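Terminal oxygenase component of carbazole (PDB 7BUG) is the oxygenase of carbazole 1,9a-dioxygenase, a Rieske non-haem iron enzyme that adds dioxygen to the angular and adjacent carbons of carbazole. Local coordinates at residues K256-L270 with N273-Y286. Residues are numbered along the deposited sequence; the frame is centred on the assembly and turned at random.
Sequences KIVANDISIWLPGVL and NPFPNPDMMQFEWY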
ATOM      1  N   LYS A 256      24.195  15.108 -38.923  1.00 40.61           N
ATOM      2  CA  LYS A 256      25.106  14.844 -37.769  1.00 35.04           C
ATOM      3  C   LYS A 256      25.022  13.359 -37.429  1.00 33.64           C
ATOM      4  O   LYS A 256      23.943  12.921 -37.023  1.00 34.26           O
ATOM      5  CB  LYS A 256      24.776  15.676 -36.529  1.00 33.67           C
ATOM      6  CG  LYS A 256      25.507  17.000 -36.424  1.00 35.82           C
ATOM      7  CD  LYS A 256      24.819  18.032 -35.617  1.00 35.07           C
ATOM      8  CE  LYS A 256      25.654  19.265 -35.428  1.00 33.48           C
ATOM      9  NZ  LYS A 256      25.042  20.191 -34.466  1.00 36.37           N
ATOM     10  N   ILE A 257      26.096  12.627 -37.690  1.00 30.81           N
ATOM     11  CA  ILE A 257      26.255  11.200 -37.300  1.00 31.75           C
ATOM     12  C   ILE A 257      26.630  11.147 -35.817  1.00 30.19           C
ATOM     13  O   ILE A 257      27.629  11.774 -35.439  1.00 31.31           O
ATOM     14  CB  ILE A 257      27.283  10.474 -38.179  1.00 36.20           C
ATOM     15  CG1 ILE A 257      26.906  10.552 -39.664  1.00 37.76           C
ATOM     16  CG2 ILE A 257      27.456   9.034 -37.713  1.00 33.22           C
ATOM     17  CD1 ILE A 257      27.892   9.848 -40.567  1.00 37.03           C
ATOM     18  N   VAL A 258      25.824  10.461 -35.006  1.00 27.16           N
ATOM     19  CA  VAL A 258      26.077  10.291 -33.543  1.00 27.64           C
ATOM     20  C   VAL A 258      25.948   8.803 -33.199  1.00 28.00           C
ATOM     21  O   VAL A 258      25.504   7.986 -34.038  1.00 25.74           O
ATOM     22  CB  VAL A 258      25.149  11.160 -32.666  1.00 24.90           C
ATOM     23  CG1 VAL A 258      25.408  12.639 -32.861  1.00 26.06           C
ATOM     24  CG2 VAL A 258      23.688  10.814 -32.885  1.00 26.66           C
ATOM     25  N   ALA A 259      26.389   8.447 -31.991  1.00 25.80           N
ATOM     26  CA  ALA A 259      26.180   7.120 -31.392  1.00 25.03           C
ATOM     27  C   ALA A 259      26.788   5.997 -32.235  1.00 26.27           C
ATOM     28  O   ALA A 259      26.166   4.942 -32.296  1.00 31.24           O
ATOM     29  CB  ALA A 259      24.718   6.906 -31.154  1.00 24.25           C
ATOM     30  N   ASN A 260      27.977   6.197 -32.802  1.00 29.70           N
ATOM     31  CA  ASN A 260      28.760   5.144 -33.500  1.00 34.31           C
ATOM     32  C   ASN A 260      29.184   4.059 -32.512  1.00 29.05           C
ATOM     33  O   ASN A 260      29.222   2.913 -32.915  1.00 31.50           O
ATOM     34  CB  ASN A 260      30.035   5.696 -34.123  1.00 36.18           C
ATOM     35  CG  ASN A 260      29.726   6.827 -35.073  1.00 43.25           C
ATOM     36  OD1 ASN A 260      29.327   7.896 -34.637  1.00 46.68           O
ATOM     37  ND2 ASN A 260      29.846   6.577 -36.363  1.00 44.37           N
ATOM     38  N   ASP A 261      29.557   4.427 -31.286  1.00 26.75           N
ATOM     39  CA  ASP A 261      30.018   3.460 -30.250  1.00 28.22           C
ATOM     40  C   ASP A 261      29.046   3.522 -29.066  1.00 21.92           C
ATOM     41  O   ASP A 261      28.888   4.607 -28.494  1.00 26.61           O
ATOM     42  CB  ASP A 261      31.443   3.733 -29.750  1.00 34.93           C
ATOM     43  CG  ASP A 261      32.489   3.723 -30.843  1.00 47.59           C
ATOM     44  OD1 ASP A 261      32.446   2.804 -31.685  1.00 54.27           O
ATOM     45  OD2 ASP A 261      33.358   4.628 -30.831  1.00 61.66           O
ATOM     46  N   ILE A 262      28.390   2.405 -28.792  1.00 20.11           N
ATOM     47  CA  ILE A 262      27.397   2.305 -27.691  1.00 18.11           C
ATOM     48  C   ILE A 262      27.843   1.120 -26.850  1.00 17.74           C
ATOM     49  O   ILE A 262      27.949   0.016 -27.396  1.00 18.03           O
ATOM     50  CB  ILE A 262      25.970   2.067 -28.188  1.00 21.15           C
ATOM     51  CG1 ILE A 262      25.504   3.242 -29.042  1.00 24.12           C
ATOM     52  CG2 ILE A 262      25.048   1.822 -26.984  1.00 21.62           C
ATOM     53  CD1 ILE A 262      24.114   3.082 -29.607  1.00 26.16           C
ATOM     54  N   SER A 263      28.041   1.314 -25.557  1.00 16.23           N
ATOM     55  CA  SER A 263      28.485   0.197 -24.704  1.00 15.09           C
ATOM     56  C   SER A 263      27.838   0.324 -23.328  1.00 14.85           C
ATOM     57  O   SER A 263      27.531   1.455 -22.896  1.00 15.27           O
ATOM     58  CB  SER A 263      30.005   0.153 -24.606  1.00 15.95           C
ATOM     59  OG  SER A 263      30.519   1.415 -24.227  1.00 16.80           O
ATOM     60  N   ILE A 264      27.597  -0.832 -22.731  1.00 13.58           N
ATOM     61  CA  ILE A 264      27.083  -0.906 -21.353  1.00 13.34           C
ATOM     62  C   ILE A 264      28.146  -1.604 -20.503  1.00 13.43           C
ATOM     63  O   ILE A 264      28.769  -2.584 -20.955  1.00 15.07           O
ATOM     64  CB  ILE A 264      25.719  -1.612 -21.310  1.00 12.46           C
ATOM     65  CG1 ILE A 264      25.088  -1.480 -19.923  1.00 12.81           C
ATOM     66  CG2 ILE A 264      25.857  -3.082 -21.746  1.00 13.28           C
ATOM     67  CD1 ILE A 264      24.569  -0.082 -19.578  1.00 13.14           C
ATOM     68  N   TRP A 265      28.330  -1.121 -19.289  1.00 13.74           N
ATOM     69  CA  TRP A 265      29.405  -1.607 -18.377  1.00 14.41           C
ATOM     70  C   TRP A 265      28.793  -1.951 -17.030  1.00 14.27           C
ATOM     71  O   TRP A 265      27.951  -1.168 -16.549  1.00 14.06           O
ATOM     72  CB  TRP A 265      30.457  -0.503 -18.234  1.00 14.76           C
ATOM     73  CG  TRP A 265      31.019  -0.102 -19.561  1.00 14.73           C
ATOM     74  CD1 TRP A 265      30.502   0.808 -20.430  1.00 15.39           C
ATOM     75  CD2 TRP A 265      32.141  -0.708 -20.235  1.00 17.18           C
ATOM     76  NE1 TRP A 265      31.243   0.860 -21.586  1.00 16.09           N
ATOM     77  CE2 TRP A 265      32.254  -0.069 -21.492  1.00 17.64           C
ATOM     78  CE3 TRP A 265      33.053  -1.721 -19.891  1.00 17.49           C
ATOM     79  CZ2 TRP A 265      33.251  -0.406 -22.410  1.00 16.94           C
ATOM     80  CZ3 TRP A 265      34.011  -2.069 -20.814  1.00 17.64           C
ATOM     81  CH2 TRP A 265      34.110  -1.416 -22.045  1.00 18.99           C
ATOM     82  N   LEU A 266      29.285  -3.013 -16.393  1.00 12.65           N
ATOM     83  CA  LEU A 266      29.046  -3.181 -14.942  1.00 12.40           C
ATOM     84  C   LEU A 266      29.599  -1.968 -14.209  1.00 12.90           C
ATOM     85  O   LEU A 266      30.689  -1.491 -14.510  1.00 12.64           O
ATOM     86  CB  LEU A 266      29.637  -4.492 -14.425  1.00 13.68           C
ATOM     87  CG  LEU A 266      28.814  -5.743 -14.724  1.00 13.85           C
ATOM     88  CD1 LEU A 266      29.693  -6.972 -14.507  1.00 14.14           C
ATOM     89  CD2 LEU A 266      27.578  -5.834 -13.836  1.00 13.99           C
ATOM     90  N   PRO A 267      28.920  -1.506 -13.134  1.00 11.60           N
ATOM     91  CA  PRO A 267      27.700  -2.148 -12.614  1.00 11.83           C
ATOM     92  C   PRO A 267      26.349  -1.769 -13.264  1.00 10.96           C
ATOM     93  O   PRO A 267      25.308  -2.299 -12.866  1.00 11.98           O
ATOM     94  CB  PRO A 267      27.657  -1.650 -11.156  1.00 12.37           C
ATOM     95  CG  PRO A 267      28.262  -0.243 -11.269  1.00 12.55           C
ATOM     96  CD  PRO A 267      29.372  -0.402 -12.275  1.00 12.40           C
ATOM     97  N   GLY A 268      26.374  -0.876 -14.228  1.00 11.93           N
ATOM     98  CA  GLY A 268      25.153  -0.447 -14.930  1.00 11.95           C
ATOM     99  C   GLY A 268      25.308   0.981 -15.410  1.00 10.94           C
ATOM    100  O   GLY A 268      24.624   1.920 -14.910  1.00 12.42           O
ATOM    101  N   VAL A 269      26.196   1.169 -16.378  1.00 12.14           N
ATOM    102  CA  VAL A 269      26.522   2.508 -16.898  1.00 11.78           C
ATOM    103  C   VAL A 269      26.708   2.377 -18.402  1.00 12.57           C
ATOM    104  O   VAL A 269      27.473   1.504 -18.889  1.00 12.28           O
ATOM    105  CB  VAL A 269      27.717   3.194 -16.216  1.00 12.84           C
ATOM    106  CG1 VAL A 269      28.927   2.312 -16.133  1.00 13.42           C
ATOM    107  CG2 VAL A 269      28.089   4.464 -16.914  1.00 13.81           C
ATOM    108  N   LEU A 270      25.989   3.232 -19.116  1.00 11.90           N
ATOM    109  CA  LEU A 270      25.980   3.300 -20.590  1.00 13.04           C
ATOM    110  C   LEU A 270      26.933   4.408 -21.042  1.00 12.44           C
ATOM    111  O   LEU A 270      26.955   5.523 -20.478  1.00 14.48           O
ATOM    112  CB  LEU A 270      24.555   3.612 -21.048  1.00 13.79           C
ATOM    113  CG  LEU A 270      24.293   3.587 -22.558  1.00 14.56           C
ATOM    114  CD1 LEU A 270      24.172   2.153 -23.057  1.00 15.00           C
ATOM    115  CD2 LEU A 270      23.033   4.365 -22.908  1.00 15.58           C
ATOM    116  N   ASN A 273      28.918   7.330 -27.742  1.00 20.15           N
ATOM    117  CA  ASN A 273      29.998   8.160 -28.313  1.00 22.22           C
ATOM    118  C   ASN A 273      29.870   8.212 -29.824  1.00 20.70           C
ATOM    119  O   ASN A 273      29.898   7.156 -30.460  1.00 23.13           O
ATOM    120  CB  ASN A 273      31.365   7.547 -28.016  1.00 22.48           C
ATOM    121  CG  ASN A 273      32.477   8.460 -28.471  1.00 24.88           C
ATOM    122  OD1 ASN A 273      32.323   9.677 -28.516  1.00 24.60           O
ATOM    123  ND2 ASN A 273      33.606   7.873 -28.782  1.00 29.73           N
ATOM    124  N   PRO A 274      29.756   9.407 -30.433  1.00 18.93           N
ATOM    125  CA  PRO A 274      29.532  10.664 -29.733  1.00 19.49           C
ATOM    126  C   PRO A 274      28.026  10.879 -29.500  1.00 19.73           C
ATOM    127  O   PRO A 274      27.207  10.301 -30.164  1.00 21.06           O
ATOM    128  CB  PRO A 274      30.142  11.690 -30.717  1.00 20.23           C
ATOM    129  CG  PRO A 274      29.890  11.118 -32.073  1.00 21.04           C
ATOM    130  CD  PRO A 274      29.881   9.614 -31.886  1.00 21.00           C
ATOM    131  N   PHE A 275      27.687  11.730 -28.548  1.00 18.61           N
ATOM    132  CA  PHE A 275      26.284  12.097 -28.238  1.00 19.67           C
ATOM    133  C   PHE A 275      26.280  13.176 -27.187  1.00 18.97           C
ATOM    134  O   PHE A 275      27.142  13.118 -26.318  1.00 17.58           O
ATOM    135  CB  PHE A 275      25.509  10.903 -27.689  1.00 18.87           C
ATOM    136  CG  PHE A 275      24.027  11.056 -27.902  1.00 19.66           C
ATOM    137  CD1 PHE A 275      23.471  10.743 -29.130  1.00 20.12           C
ATOM    138  CD2 PHE A 275      23.221  11.547 -26.887  1.00 20.29           C
ATOM    139  CE1 PHE A 275      22.114  10.938 -29.336  1.00 20.19           C
ATOM    140  CE2 PHE A 275      21.860  11.739 -27.106  1.00 21.02           C
ATOM    141  CZ  PHE A 275      21.332  11.448 -28.341  1.00 19.48           C
ATOM    142  N   PRO A 276      25.382  14.192 -27.197  1.00 18.81           N
ATOM    143  CA  PRO A 276      24.338  14.396 -28.232  1.00 21.03           C
ATOM    144  C   PRO A 276      24.802  15.231 -29.445  1.00 24.56           C
ATOM    145  O   PRO A 276      23.992  15.582 -30.321  1.00 23.86           O
ATOM    146  CB  PRO A 276      23.312  15.181 -27.409  1.00 19.68           C
ATOM    147  CG  PRO A 276      24.190  16.069 -26.559  1.00 22.35           C
ATOM    148  CD  PRO A 276      25.233  15.104 -26.066  1.00 20.45           C
ATOM    149  N   ASN A 277      26.111  15.464 -29.509  1.00 21.78           N
ATOM    150  CA  ASN A 277      26.812  16.227 -30.586  1.00 22.64           C
ATOM    151  C   ASN A 277      28.107  15.494 -30.919  1.00 23.88           C
ATOM    152  O   ASN A 277      28.628  14.731 -30.097  1.00 21.32           O
ATOM    153  CB  ASN A 277      26.978  17.676 -30.162  1.00 23.00           C
ATOM    154  CG  ASN A 277      27.079  18.636 -31.331  1.00 25.56           C
ATOM    155  OD1 ASN A 277      26.232  18.602 -32.213  1.00 21.88           O
ATOM    156  ND2 ASN A 277      28.120  19.456 -31.340  1.00 27.38           N
ATOM    157  N   PRO A 278      28.663  15.622 -32.152  1.00 24.35           N
ATOM    158  CA  PRO A 278      29.837  14.833 -32.529  1.00 23.82           C
ATOM    159  C   PRO A 278      31.101  15.059 -31.691  1.00 23.12           C
ATOM    160  O   PRO A 278      31.983  14.246 -31.825  1.00 25.32           O
ATOM    161  CB  PRO A 278      30.035  15.176 -34.021  1.00 27.22           C
ATOM    162  CG  PRO A 278      28.618  15.505 -34.464  1.00 27.28           C
ATOM    163  CD  PRO A 278      28.084  16.328 -33.319  1.00 26.38           C
ATOM    164  N   ASP A 279      31.152  16.118 -30.870  1.00 21.76           N
ATOM    165  CA  ASP A 279      32.324  16.571 -30.093  1.00 22.19           C
ATOM    166  C   ASP A 279      32.204  16.126 -28.628  1.00 22.48           C
ATOM    167  O   ASP A 279      33.104  16.447 -27.789  1.00 22.44           O
ATOM    168  CB  ASP A 279      32.465  18.091 -30.232  1.00 26.38           C
ATOM    169  CG  ASP A 279      31.302  18.865 -29.614  1.00 26.95           C
ATOM    170  OD1 ASP A 279      30.170  18.375 -29.698  1.00 26.95           O
ATOM    171  OD2 ASP A 279      31.546  19.945 -29.005  1.00 36.44           O
ATOM    172  N   MET A 280      31.145  15.397 -28.286  1.00 21.64           N
ATOM    173  CA  MET A 280      30.953  15.046 -26.857  1.00 21.38           C
ATOM    174  C   MET A 280      30.460  13.605 -26.722  1.00 18.83           C
ATOM    175  O   MET A 280      30.153  12.961 -27.722  1.00 17.37           O
ATOM    176  CB  MET A 280      30.049  16.073 -26.173  1.00 24.49           C
ATOM    177  CG  MET A 280      28.646  16.115 -26.611  1.00 25.87           C
ATOM    178  SD  MET A 280      27.887  17.771 -26.198  1.00 29.13           S
ATOM    179  CE  MET A 280      28.418  18.117 -24.551  1.00 32.98           C
ATOM    180  N   MET A 281      30.431  13.090 -25.494  1.00 18.55           N
ATOM    181  CA  MET A 281      29.910  11.735 -25.274  1.00 19.21           C
ATOM    182  C   MET A 281      29.006  11.710 -24.047  1.00 15.42           C
ATOM    183  O   MET A 281      29.038  12.632 -23.260  1.00 15.69           O
ATOM    184  CB  MET A 281      31.022  10.694 -25.149  1.00 20.54           C
ATOM    185  CG  MET A 281      32.097  11.028 -24.214  1.00 21.44           C
ATOM    186  SD  MET A 281      33.546   9.908 -24.503  1.00 26.28           S
ATOM    187  CE  MET A 281      34.374  10.712 -25.877  1.00 30.74           C
ATOM    188  N   GLN A 282      28.128  10.717 -24.007  1.00 14.62           N
ATOM    189  CA  GLN A 282      27.181  10.617 -22.885  1.00 14.29           C
ATOM    190  C   GLN A 282      27.532   9.392 -22.039  1.00 13.15           C
ATOM    191  O   GLN A 282      27.693   8.315 -22.596  1.00 14.60           O
ATOM    192  CB  GLN A 282      25.755  10.625 -23.421  1.00 14.59           C
ATOM    193  CG  GLN A 282      24.704  10.555 -22.338  1.00 14.96           C
ATOM    194  CD  GLN A 282      23.344  11.108 -22.720  1.00 18.40           C
ATOM    195  OE1 GLN A 282      23.232  11.877 -23.677  1.00 19.19           O
ATOM    196  NE2 GLN A 282      22.299  10.724 -21.982  1.00 18.07           N
ATOM    197  N   PHE A 283      27.617   9.581 -20.733  1.00 14.16           N
ATOM    198  CA  PHE A 283      27.773   8.444 -19.798  1.00 14.19           C
ATOM    199  C   PHE A 283      26.619   8.528 -18.808  1.00 13.15           C
ATOM    200  O   PHE A 283      26.431   9.569 -18.164  1.00 15.37           O
ATOM    201  CB  PHE A 283      29.106   8.508 -19.055  1.00 14.84           C
ATOM    202  CG  PHE A 283      30.368   8.811 -19.833  1.00 15.33           C
ATOM    203  CD1 PHE A 283      30.799  10.125 -20.014  1.00 16.23           C
ATOM    204  CD2 PHE A 283      31.164   7.788 -20.339  1.00 14.75           C
ATOM    205  CE1 PHE A 283      31.999  10.397 -20.666  1.00 16.49           C
ATOM    206  CE2 PHE A 283      32.369   8.071 -20.970  1.00 15.95           C
ATOM    207  CZ  PHE A 283      32.796   9.369 -21.099  1.00 16.45           C
ATOM    208  N   GLU A 284      25.823   7.468 -18.688  1.00 13.19           N
ATOM    209  CA  GLU A 284      24.686   7.547 -17.772  1.00 12.05           C
ATOM    210  C   GLU A 284      24.607   6.242 -16.965  1.00 11.77           C
ATOM    211  O   GLU A 284      24.690   5.130 -17.502  1.00 12.72           O
ATOM    212  CB  GLU A 284      23.386   7.918 -18.505  1.00 13.71           C
ATOM    213  CG  GLU A 284      22.978   6.945 -19.548  1.00 14.15           C
ATOM    214  CD  GLU A 284      21.631   7.330 -20.189  1.00 15.50           C
ATOM    215  OE1 GLU A 284      21.413   8.564 -20.326  1.00 16.18           O
ATOM    216  OE2 GLU A 284      20.818   6.450 -20.440  1.00 15.45           O
ATOM    217  N   TRP A 285      24.394   6.428 -15.674  1.00 11.87           N
ATOM    218  CA  TRP A 285      24.234   5.322 -14.717  1.00 11.68           C
ATOM    219  C   TRP A 285      22.751   5.164 -14.379  1.00 12.11           C
ATOM    220  O   TRP A 285      22.029   6.196 -14.293  1.00 12.83           O
ATOM    221  CB  TRP A 285      25.006   5.591 -13.439  1.00 11.52           C
ATOM    222  CG  TRP A 285      26.491   5.388 -13.484  1.00 10.89           C
ATOM    223  CD1 TRP A 285      27.120   4.343 -12.890  1.00 11.39           C
ATOM    224  CD2 TRP A 285      27.533   6.219 -14.043  1.00 12.03           C
ATOM    225  NE1 TRP A 285      28.479   4.464 -12.998  1.00 11.85           N
ATOM    226  CE2 TRP A 285      28.761   5.595 -13.717  1.00 11.95           C
ATOM    227  CE3 TRP A 285      27.555   7.419 -14.763  1.00 11.50           C
ATOM    228  CZ2 TRP A 285      29.988   6.132 -14.102  1.00 13.86           C
ATOM    229  CZ3 TRP A 285      28.787   7.956 -15.115  1.00 12.48           C
ATOM    230  CH2 TRP A 285      29.970   7.302 -14.790  1.00 13.44           C
ATOM    231  N   TYR A 286      22.402   3.951 -14.012  1.00 10.71           N
ATOM    232  CA  TYR A 286      21.097   3.558 -13.475  1.00 10.91           C
ATOM    233  C   TYR A 286      21.354   2.898 -12.132  1.00 11.26           C
ATOM    234  O   TYR A 286      21.601   1.672 -12.053  1.00 11.39           O
ATOM    235  CB  TYR A 286      20.396   2.664 -14.472  1.00 12.49           C
ATOM    236  CG  TYR A 286      20.608   3.052 -15.908  1.00 12.22           C
ATOM    237  CD1 TYR A 286      19.880   4.079 -16.517  1.00 12.39           C
ATOM    238  CD2 TYR A 286      21.604   2.442 -16.647  1.00 12.15           C
ATOM    239  CE1 TYR A 286      20.100   4.403 -17.847  1.00 12.53           C
ATOM    240  CE2 TYR A 286      21.841   2.777 -17.968  1.00 12.40           C
ATOM    241  CZ  TYR A 286      21.086   3.762 -18.575  1.00 12.37           C
ATOM    242  OH  TYR A 286      21.420   3.993 -19.908  1.00 13.56           O
TER
HETATM  243  O   HOH W   1      23.631  -0.212 -11.557  1.00 21.93           O
HETATM  244  O   HOH W   2      24.858   1.892 -11.966  1.00 17.49           O
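Leu270 and Glu284 form an antiparallel hydrogen-bonded pair, Leu270 N giving to Glu284 O at 2.8 Å and Glu284 N to Leu270 O; Tyr286 N extends this pairing to Gly268 O. At the other end Asp261 and Asn273 exchange two backbone bonds, with a classic beta bulge at Asn260 and Asp261, and Ala259 N reaches Pro274 O at 2.7 Å. Gly268, in the bulge opposite Trp265, has backbone angles that call for glycine. Val269 sets CB over one face of the Trp285 indole, a CH-pi contact 5° off the ring normal; chi1 of 50° turns CG2 anti to the backbone N, 3.4 Å from Trp285 CD2. With an alanine at Trp285, Val269 would probably lose this ring face and Phe153 one of two edge-to-face partners, Phe283 remaining. On the other face of the sheet Leu270 CB and CD2 each lie 3.4 Å from Tyr286 OH, which grips Glu284 OE2 through its anti lone pair at 2.6 Å, while Gln282 NE2 and Tyr296 OH grip OE1, fixing the buried carboxylate about 5 Å from the side chain of iron ligand Asp333. Val258 CG2 meets the edge of Phe275; Lys256 NZ donates to a lone pair of Asn277 OD1 at 3.0 Å and hydrogen-bonds Asn196 OD1. In the catalytic domain's seven-stranded antiparallel sheet, strand 293-303 flanks 281-288; helix 171-179 packs on Ile264 and Tyr286, helix 307-327 on Pro276.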